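Local coordinates for uncharacterized protein CPE2226 (PDB 3O6U), which is of unknown function but, judged by its family, probably binds the flavin cofactor FMN, at residues A[23-28]-A[33-38]; A[56-59]-A[65-68]; A[71-76]-A[83-88]. One frame throughout, in Å; residues are numbered along the deposited sequence.

Interaction 1: residues A[23-28]-A[33-38]; sequences LSIKVS and TEAKYN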
loop_
_atom_site.group_PDB
_atom_site.type_symbol
_atom_site.label_atom_id
_atom_site.label_comp_id
_atom_site.label_asym_id
_atom_site.label_seq_id
_atom_site.Cartn_x
_atom_site.Cartn_y
_atom_site.Cartn_z
ATOM N N LEU A 23 -4.372 -0.863 0.861
ATOM C CA LEU A 23 -3.948 -1.286 -0.458
ATOM C C LEU A 23 -5.129 -1.900 -1.206
ATOM O O LEU A 23 -5.773 -2.832 -0.707
ATOM C CB LEU A 23 -2.821 -2.320 -0.390
ATOM C CG LEU A 23 -2.422 -2.988 -1.717
ATOM C CD1 LEU A 23 -2.016 -1.936 -2.753
ATOM C CD2 LEU A 23 -1.277 -3.972 -1.460
ATOM N N SER A 24 -5.437 -1.348 -2.379
ATOM C CA SER A 24 -6.470 -1.933 -3.215
ATOM C C SER A 24 -5.855 -2.400 -4.518
ATOM O O SER A 24 -4.918 -1.784 -5.034
ATOM C CB SER A 24 -7.586 -0.945 -3.566
ATOM O OG SER A 24 -8.548 -0.921 -2.540
ATOM N N ILE A 25 -6.368 -3.514 -5.026
ATOM C CA ILE A 25 -5.932 -3.975 -6.319
ATOM C C ILE A 25 -7.120 -4.433 -7.156
ATOM O O ILE A 25 -8.226 -4.674 -6.652
ATOM C CB ILE A 25 -4.875 -5.145 -6.256
ATOM C CG1 ILE A 25 -5.432 -6.366 -5.515
ATOM C CG2 ILE A 25 -3.583 -4.639 -5.623
ATOM C CD1 ILE A 25 -4.614 -7.628 -5.773
ATOM N N LYS A 26 -6.899 -4.459 -8.459
ATOM C CA LYS A 26 -7.908 -4.988 -9.353
ATOM C C LYS A 26 -7.151 -6.072 -10.145
ATOM O O LYS A 26 -6.013 -5.884 -10.588
ATOM C CB LYS A 26 -8.513 -3.902 -10.264
ATOM C CG LYS A 26 -9.613 -4.403 -11.207
ATOM C CD LYS A 26 -10.181 -3.277 -12.101
ATOM C CE LYS A 26 -10.993 -2.256 -11.313
ATOM N NZ LYS A 26 -12.247 -2.829 -10.741
ATOM N N VAL A 27 -7.782 -7.232 -10.253
ATOM C CA VAL A 27 -7.193 -8.357 -10.960
ATOM C C VAL A 27 -8.101 -8.673 -12.140
ATOM O O VAL A 27 -9.302 -8.891 -11.974
ATOM C CB VAL A 27 -7.078 -9.615 -10.033
ATOM C CG1 VAL A 27 -6.432 -10.759 -10.805
ATOM C CG2 VAL A 27 -6.274 -9.291 -8.747
ATOM N N SER A 28 -7.531 -8.698 -13.332
ATOM C CA SER A 28 -8.312 -8.963 -14.535
ATOM C C SER A 28 -7.587 -9.936 -15.424
ATOM O O SER A 28 -6.487 -9.650 -15.880
ATOM C CB SER A 28 -8.547 -7.673 -15.320
ATOM O OG SER A 28 -9.229 -7.946 -16.536
ATOM N N THR A 33 -3.931 -5.393 -12.247
ATOM C CA THR A 33 -4.173 -4.437 -13.310
ATOM C C THR A 33 -4.248 -3.003 -12.812
ATOM O O THR A 33 -3.930 -2.068 -13.532
ATOM C CB THR A 33 -5.490 -4.927 -13.988
ATOM O OG1 THR A 33 -5.310 -5.074 -15.404
ATOM C CG2 THR A 33 -6.630 -4.010 -13.654
ATOM N N GLU A 34 -4.697 -2.851 -11.574
ATOM C CA GLU A 34 -4.751 -1.554 -10.906
ATOM C C GLU A 34 -4.244 -1.789 -9.478
ATOM O O GLU A 34 -4.498 -2.836 -8.881
ATOM C CB GLU A 34 -6.176 -1.006 -10.812
ATOM C CG GLU A 34 -7.000 -1.049 -12.083
ATOM C CD GLU A 34 -6.783 0.147 -12.991
ATOM O OE1 GLU A 34 -6.488 1.254 -12.474
ATOM O OE2 GLU A 34 -6.931 -0.019 -14.227
ATOM N N ALA A 35 -3.521 -0.821 -8.938
ATOM C CA ALA A 35 -3.022 -0.916 -7.576
ATOM C C ALA A 35 -3.093 0.475 -6.927
ATOM O O ALA A 35 -2.511 1.430 -7.444
ATOM C CB ALA A 35 -1.600 -1.437 -7.571
ATOM N N LYS A 36 -3.827 0.585 -5.813
ATOM C CA LYS A 36 -3.972 1.861 -5.089
ATOM C C LYS A 36 -3.524 1.757 -3.635
ATOM O O LYS A 36 -4.119 1.041 -2.830
ATOM C CB LYS A 36 -5.425 2.381 -5.160
ATOM C CG LYS A 36 -5.615 3.799 -4.568
ATOM C CD LYS A 36 -6.692 4.611 -5.318
ATOM C CE LYS A 36 -7.746 5.255 -4.392
ATOM N NZ LYS A 36 -7.223 6.278 -3.425
ATOM N N TYR A 37 -2.458 2.468 -3.298
ATOM C CA TYR A 37 -1.948 2.410 -1.934
ATOM C C TYR A 37 -1.885 3.777 -1.266
ATOM O O TYR A 37 -1.283 4.704 -1.792
ATOM C CB TYR A 37 -0.552 1.755 -1.920
ATOM C CG TYR A 37 0.163 1.816 -0.589
ATOM C CD1 TYR A 37 -0.138 0.913 0.429
ATOM C CD2 TYR A 37 1.141 2.777 -0.346
ATOM C CE1 TYR A 37 0.520 0.967 1.660
ATOM C CE2 TYR A 37 1.801 2.842 0.880
ATOM C CZ TYR A 37 1.489 1.932 1.877
ATOM O OH TYR A 37 2.140 1.981 3.087
ATOM N N ASN A 38 -2.499 3.883 -0.095
ATOM C CA ASN A 38 -2.500 5.120 0.652
ATOM C C ASN A 38 -2.294 4.999 2.147
ATOM O O ASN A 38 -2.937 4.174 2.805
ATOM C CB ASN A 38 -3.838 5.857 0.489
ATOM C CG ASN A 38 -4.039 6.423 -0.884
ATOM O OD1 ASN A 38 -3.426 7.424 -1.252
ATOM N ND2 ASN A 38 -4.894 5.782 -1.660
#

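Interaction 2: residues A[56-59]-A[65-68]; sequences EKMT and GPAE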
loop_
_atom_site.group_PDB
_atom_site.type_symbol
_atom_site.label_atom_id
_atom_site.label_comp_id
_atom_site.label_asym_id
_atom_site.label_seq_id
_atom_site.Cartn_x
_atom_site.Cartn_y
_atom_site.Cartn_z
ATOM N N GLU A 56 7.356 17.732 2.308
ATOM C CA GLU A 56 8.553 18.560 2.215
ATOM C C GLU A 56 9.582 18.233 3.269
ATOM O O GLU A 56 10.775 18.096 2.959
ATOM C CB GLU A 56 8.188 20.042 2.220
ATOM C CG GLU A 56 7.641 20.519 0.892
ATOM C CD GLU A 56 7.155 21.948 0.957
ATOM O OE1 GLU A 56 7.029 22.488 2.083
ATOM O OE2 GLU A 56 6.886 22.524 -0.116
ATOM N N LYS A 57 9.135 18.109 4.511
ATOM C CA LYS A 57 10.052 17.721 5.570
ATOM C C LYS A 57 10.651 16.334 5.226
ATOM O O LYS A 57 11.806 16.053 5.574
ATOM C CB LYS A 57 9.304 17.656 6.924
ATOM C CG LYS A 57 9.828 16.611 7.923
ATOM C CD LYS A 57 8.937 15.364 7.963
ATOM C CE LYS A 57 9.589 14.173 7.286
ATOM N NZ LYS A 57 9.075 12.846 7.744
HETATM N N MSE A 58 9.878 15.504 4.502
HETATM C CA MSE A 58 10.261 14.119 4.145
HETATM C C MSE A 58 11.169 14.012 2.921
HETATM O O MSE A 58 12.089 13.190 2.898
HETATM C CB MSE A 58 8.992 13.264 4.019
HETATM C CG MSE A 58 9.174 11.937 3.296
HETATM SE SE MSE A 58 9.553 10.360 4.403
HETATM C CE MSE A 58 10.799 11.236 5.613
ATOM N N THR A 59 10.872 14.804 1.893
ATOM C CA THR A 59 11.774 14.922 0.742
ATOM C C THR A 59 13.089 15.405 1.420
ATOM O O THR A 59 14.151 14.810 1.237
ATOM C CB THR A 59 11.302 16.027 -0.220
ATOM O OG1 THR A 59 9.876 15.952 -0.364
ATOM C CG2 THR A 59 11.960 15.846 -1.591
ATOM N N GLY A 65 9.148 11.424 -0.143
ATOM C CA GLY A 65 7.880 11.307 0.564
ATOM C C GLY A 65 6.787 10.512 -0.154
ATOM O O GLY A 65 6.935 10.119 -1.320
ATOM N N PRO A 66 5.628 10.358 0.537
ATOM C CA PRO A 66 4.463 9.610 0.023
ATOM C C PRO A 66 4.016 9.943 -1.387
ATOM O O PRO A 66 3.694 9.051 -2.176
ATOM C CB PRO A 66 3.360 9.932 1.049
ATOM C CG PRO A 66 4.085 10.530 2.230
ATOM C CD PRO A 66 5.275 11.221 1.668
ATOM N N ALA A 67 3.997 11.230 -1.658
ATOM C CA ALA A 67 3.630 11.774 -2.954
ATOM C C ALA A 67 4.449 11.082 -4.035
ATOM O O ALA A 67 3.947 10.825 -5.123
ATOM C CB ALA A 67 3.856 13.271 -2.960
ATOM N N GLU A 68 5.706 10.786 -3.716
ATOM C CA GLU A 68 6.567 10.037 -4.614
ATOM C C GLU A 68 6.540 8.510 -4.357
ATOM O O GLU A 68 6.305 7.741 -5.294
ATOM C CB GLU A 68 8.025 10.501 -4.486
ATOM C CG GLU A 68 8.145 11.995 -4.266
ATOM C CD GLU A 68 9.543 12.536 -4.503
ATOM O OE1 GLU A 68 10.432 12.313 -3.650
ATOM O OE2 GLU A 68 9.751 13.185 -5.556
#

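Interaction 3: residues A[71-76]-A[83-88]; sequences PQLEKA and SDIDVI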
loop_
_atom_site.group_PDB
_atom_site.type_symbol
_atom_site.label_atom_id
_atom_site.label_comp_id
_atom_site.label_asym_id
_atom_site.label_seq_id
_atom_site.Cartn_x
_atom_site.Cartn_y
_atom_site.Cartn_z
ATOM N N PRO A 71 3.011 6.194 -5.288
ATOM C CA PRO A 71 2.708 5.807 -6.666
ATOM C C PRO A 71 3.797 4.863 -7.186
ATOM O O PRO A 71 3.525 4.023 -8.038
ATOM C CB PRO A 71 2.661 7.135 -7.414
ATOM C CG PRO A 71 2.479 8.182 -6.331
ATOM C CD PRO A 71 3.231 7.641 -5.160
ATOM N N GLN A 72 5.025 4.981 -6.683
ATOM C CA GLN A 72 6.074 4.055 -7.115
ATOM C C GLN A 72 5.771 2.626 -6.678
ATOM O O GLN A 72 5.871 1.693 -7.488
ATOM C CB GLN A 72 7.447 4.483 -6.589
ATOM C CG GLN A 72 7.966 5.686 -7.363
ATOM C CD GLN A 72 9.302 6.200 -6.880
ATOM O OE1 GLN A 72 10.152 5.433 -6.424
ATOM N NE2 GLN A 72 9.508 7.511 -7.005
ATOM N N LEU A 73 5.372 2.461 -5.416
ATOM C CA LEU A 73 5.062 1.145 -4.877
ATOM C C LEU A 73 3.934 0.501 -5.674
ATOM O O LEU A 73 3.970 -0.704 -5.980
ATOM C CB LEU A 73 4.698 1.274 -3.394
ATOM C CG LEU A 73 5.874 1.763 -2.540
ATOM C CD1 LEU A 73 5.395 2.235 -1.197
ATOM C CD2 LEU A 73 6.883 0.645 -2.381
ATOM N N GLU A 74 2.943 1.311 -6.019
ATOM C CA GLU A 74 1.816 0.841 -6.799
ATOM C C GLU A 74 2.288 0.261 -8.128
ATOM O O GLU A 74 1.881 -0.843 -8.512
ATOM C CB GLU A 74 0.839 1.996 -7.087
ATOM C CG GLU A 74 0.105 2.546 -5.861
ATOM C CD GLU A 74 -0.794 3.727 -6.213
ATOM O OE1 GLU A 74 -0.821 4.116 -7.396
ATOM O OE2 GLU A 74 -1.470 4.270 -5.315
ATOM N N LYS A 75 3.157 0.992 -8.825
ATOM C CA LYS A 75 3.632 0.554 -10.138
ATOM C C LYS A 75 4.511 -0.680 -10.071
ATOM O O LYS A 75 4.348 -1.603 -10.870
ATOM C CB LYS A 75 4.387 1.677 -10.838
ATOM C CG LYS A 75 3.563 2.904 -11.112
ATOM C CD LYS A 75 4.452 3.994 -11.680
ATOM C CE LYS A 75 3.895 5.389 -11.399
ATOM N NZ LYS A 75 4.570 6.057 -10.231
ATOM N N ALA A 76 5.437 -0.688 -9.115
ATOM C CA ALA A 76 6.348 -1.815 -8.924
ATOM C C ALA A 76 5.563 -3.088 -8.678
ATOM O O ALA A 76 5.989 -4.169 -9.069
ATOM C CB ALA A 76 7.296 -1.558 -7.759
ATOM N N SER A 83 4.279 -9.556 -4.426
ATOM C CA SER A 83 4.584 -8.688 -3.293
ATOM C C SER A 83 6.081 -8.467 -3.152
ATOM O O SER A 83 6.514 -7.512 -2.510
ATOM C CB SER A 83 4.074 -9.325 -1.997
ATOM O OG SER A 83 4.789 -10.519 -1.688
ATOM N N ASP A 84 6.868 -9.348 -3.760
ATOM C CA ASP A 84 8.315 -9.270 -3.642
ATOM C C ASP A 84 8.905 -8.130 -4.438
ATOM O O ASP A 84 9.454 -8.343 -5.517
ATOM C CB ASP A 84 8.965 -10.602 -4.059
ATOM C CG ASP A 84 10.494 -10.519 -4.131
ATOM O OD1 ASP A 84 11.138 -10.224 -3.092
ATOM O OD2 ASP A 84 11.047 -10.749 -5.235
ATOM N N ILE A 85 8.777 -6.914 -3.917
ATOM C CA ILE A 85 9.349 -5.758 -4.596
ATOM C C ILE A 85 10.572 -5.266 -3.823
ATOM O O ILE A 85 10.782 -5.653 -2.677
ATOM C CB ILE A 85 8.336 -4.581 -4.731
ATOM C CG1 ILE A 85 7.723 -4.238 -3.374
ATOM C CG2 ILE A 85 7.253 -4.938 -5.722
ATOM C CD1 ILE A 85 7.506 -2.741 -3.168
ATOM N N ASP A 86 11.376 -4.422 -4.464
ATOM C CA ASP A 86 12.583 -3.861 -3.854
ATOM C C ASP A 86 12.171 -2.675 -2.986
ATOM O O ASP A 86 11.336 -1.866 -3.404
ATOM C CB ASP A 86 13.554 -3.370 -4.937
ATOM C CG ASP A 86 13.665 -4.330 -6.113
ATOM O OD1 ASP A 86 13.867 -5.549 -5.888
ATOM O OD2 ASP A 86 13.554 -3.863 -7.271
ATOM N N VAL A 87 12.747 -2.542 -1.796
ATOM C CA VAL A 87 12.334 -1.423 -0.977
ATOM C C VAL A 87 12.814 -0.135 -1.626
ATOM O O VAL A 87 13.711 -0.158 -2.458
ATOM C CB VAL A 87 12.790 -1.580 0.529
ATOM C CG1 VAL A 87 12.540 -3.013 0.984
ATOM C CG2 VAL A 87 14.216 -1.174 0.741
ATOM N N ILE A 88 12.147 0.974 -1.338
ATOM C CA ILE A 88 12.570 2.239 -1.922
ATOM C C ILE A 88 13.439 3.013 -0.922
ATOM O O ILE A 88 13.025 3.347 0.191
ATOM C CB ILE A 88 11.355 3.102 -2.375
ATOM C CG1 ILE A 88 10.685 2.459 -3.592
ATOM C CG2 ILE A 88 11.805 4.514 -2.730
ATOM C CD1 ILE A 88 9.220 2.855 -3.754
#

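Interaction 1: residues A[23-28]-A[33-38]
A classic beta bulge sets two residues, T33 and E34, opposite the single residue K26 at the turn end of two paired strands. The carbonyl of K26 takes the amide of T33 in a bond of 2.7 Å (T33 N to K26 O), and the amide of E34 adds a weak one at 3.5 Å (E34 N to K26 O). K26 N in turn donates to E34 O. On the face that carries K26 and E34 the two side chains lie side by side, K26 CB being 3.7 Å from E34 CG, while T33 CG2 packs against the methylenes CG and CD of K26. The lysine chain starts straight and then bends at its last two torsions (chi3 -69°, chi4 -66°), carrying NZ away from E34 to a salt bridge with D6 on strand 5-11.

These are the two antiparallel strands of a beta hairpin, 19-27 and 32-41, with 32-41 on the outside of the sheet. Beyond the bulge the pairing is regular. S24 and K36 form a hydrogen-bonded pair, joined by two nearly straight bonds, S24 N to K36 O and K36 N to S24 O, the latter 2.7 Å long.

The face bearing L23, I25, A35 and Y37 is largely apolar and turned to the helices; Y37 OH bonds to E39 OE2 and Q97 NE2. With CG anti to its backbone N (chi1 172°), L23 brings CD1 to 4.1 Å from Y37 CB, and its own CB lies at the edge of the tyrosine ring. F98 of helix 92-111 meets that ring edge-to-face, and I25 CG2 lies 4.2 Å from A35 CB.

Interaction 2: residues A[56-59]-A[65-68]
M58, a selenomethionine, lies against G65 and P66 where one helix gives way to the next: helix 52-62 ends, the chain turns, and helix 66-80 begins, so the contact belongs to a turn between two consecutive helices, with G65 as N-cap of the second. Its CB already points toward the turn, and a first torsion of 164° places CG anti to the backbone N. CB lies 4.1 Å from G65 CA. CG comes next to the ring of P66, with M58 CG and P66 CD 4.3 Å apart; its position relative to G65 is doubtful, because the model puts it too near G65 CA. Past CG the chain bends at chi2 and again at chi3, and SE and CE swing away from 65-68. The touching part is therefore the base of the side chain, and the contact is small, burying 141 Å² in all.

P66 follows as the first residue of the new helix, its ring also packed on N55 of helix 52-62 and on K48 and R49 of the loop ahead of helix 52-62. Within the first turn, E68 N closes back on G65 O at 2.8 Å. T59 hydrogen-bonds through OG1 to N55 O in its own helix, while its methyl CG2 stands a loose 4.4 Å from the carboxylate oxygen OE1 of E68.

Interaction 3: residues A[71-76]-A[83-88]
This is an apolar contact between one side of helix 66-80 and the irregular connection that leads from that helix to helix 92-111. Two isoleucines of the connection, I85 and I88, point at the helix and close on Q72, L73 and A76, residues within about one turn, so that 257 Å² is buried with carbon doing nearly all the touching.

L73 is shared by both isoleucines. Its CD2 methyl meets I85 CD1 at 3.5 Å and I88 CD1 at the same separation. The leucine and I85 cross at about a right angle, whereas I88 comes in at a slant. I88 then carries on over Q72: the same CD1 lies 3.7 Å from Q72 CB and 3.8 Å from the amide oxygen Q72 OE1. The glutamine chain, extended beyond CG, crosses I88 obliquely.

I85 divides its two branches between neighbours. CG1 sits in the crowded position between backbone N and carbonyl carbon (chi1 52°), sending CD1 to the leucine, while CG2 turns to A76. There the methyl I85 CG2 finds A76 CB at 3.9 Å and the carbonyl oxygen A76 O at 3.7 Å.

The backbone of the connection is tied the other way, to helix 92-111, where K99 NZ bonds I85 O and S95 OG takes I88 N. The segment 83-88 thus lies between two helices, with I64 touching Q72 and I88 at one end, while helix 66-80 also reaches strand 32-41 through E74, bonded to Y37 N.

How the interactions relate
Interactions 2 and 3 share helix 66-80, the first at its start and the second along its middle, and P66 O packs against P71 CD where they meet, 3.3 Å apart. Interaction 1 pairs two strands of the sheet, and its Y37 also meets a residue of interaction 3: L73 CD1 comes to 4.2 Å from Y37 CE2. Interactions 1 and 2 do not touch. All three are partly buried, but 1 and 3 have centres about 9 Å from the chain centre, against about 16 Å for 2. Backbone hydrogen bonds knit the hairpin of 1; the other two rest on side-chain packing, branched apolar groups in 3 and a slighter contact in 2.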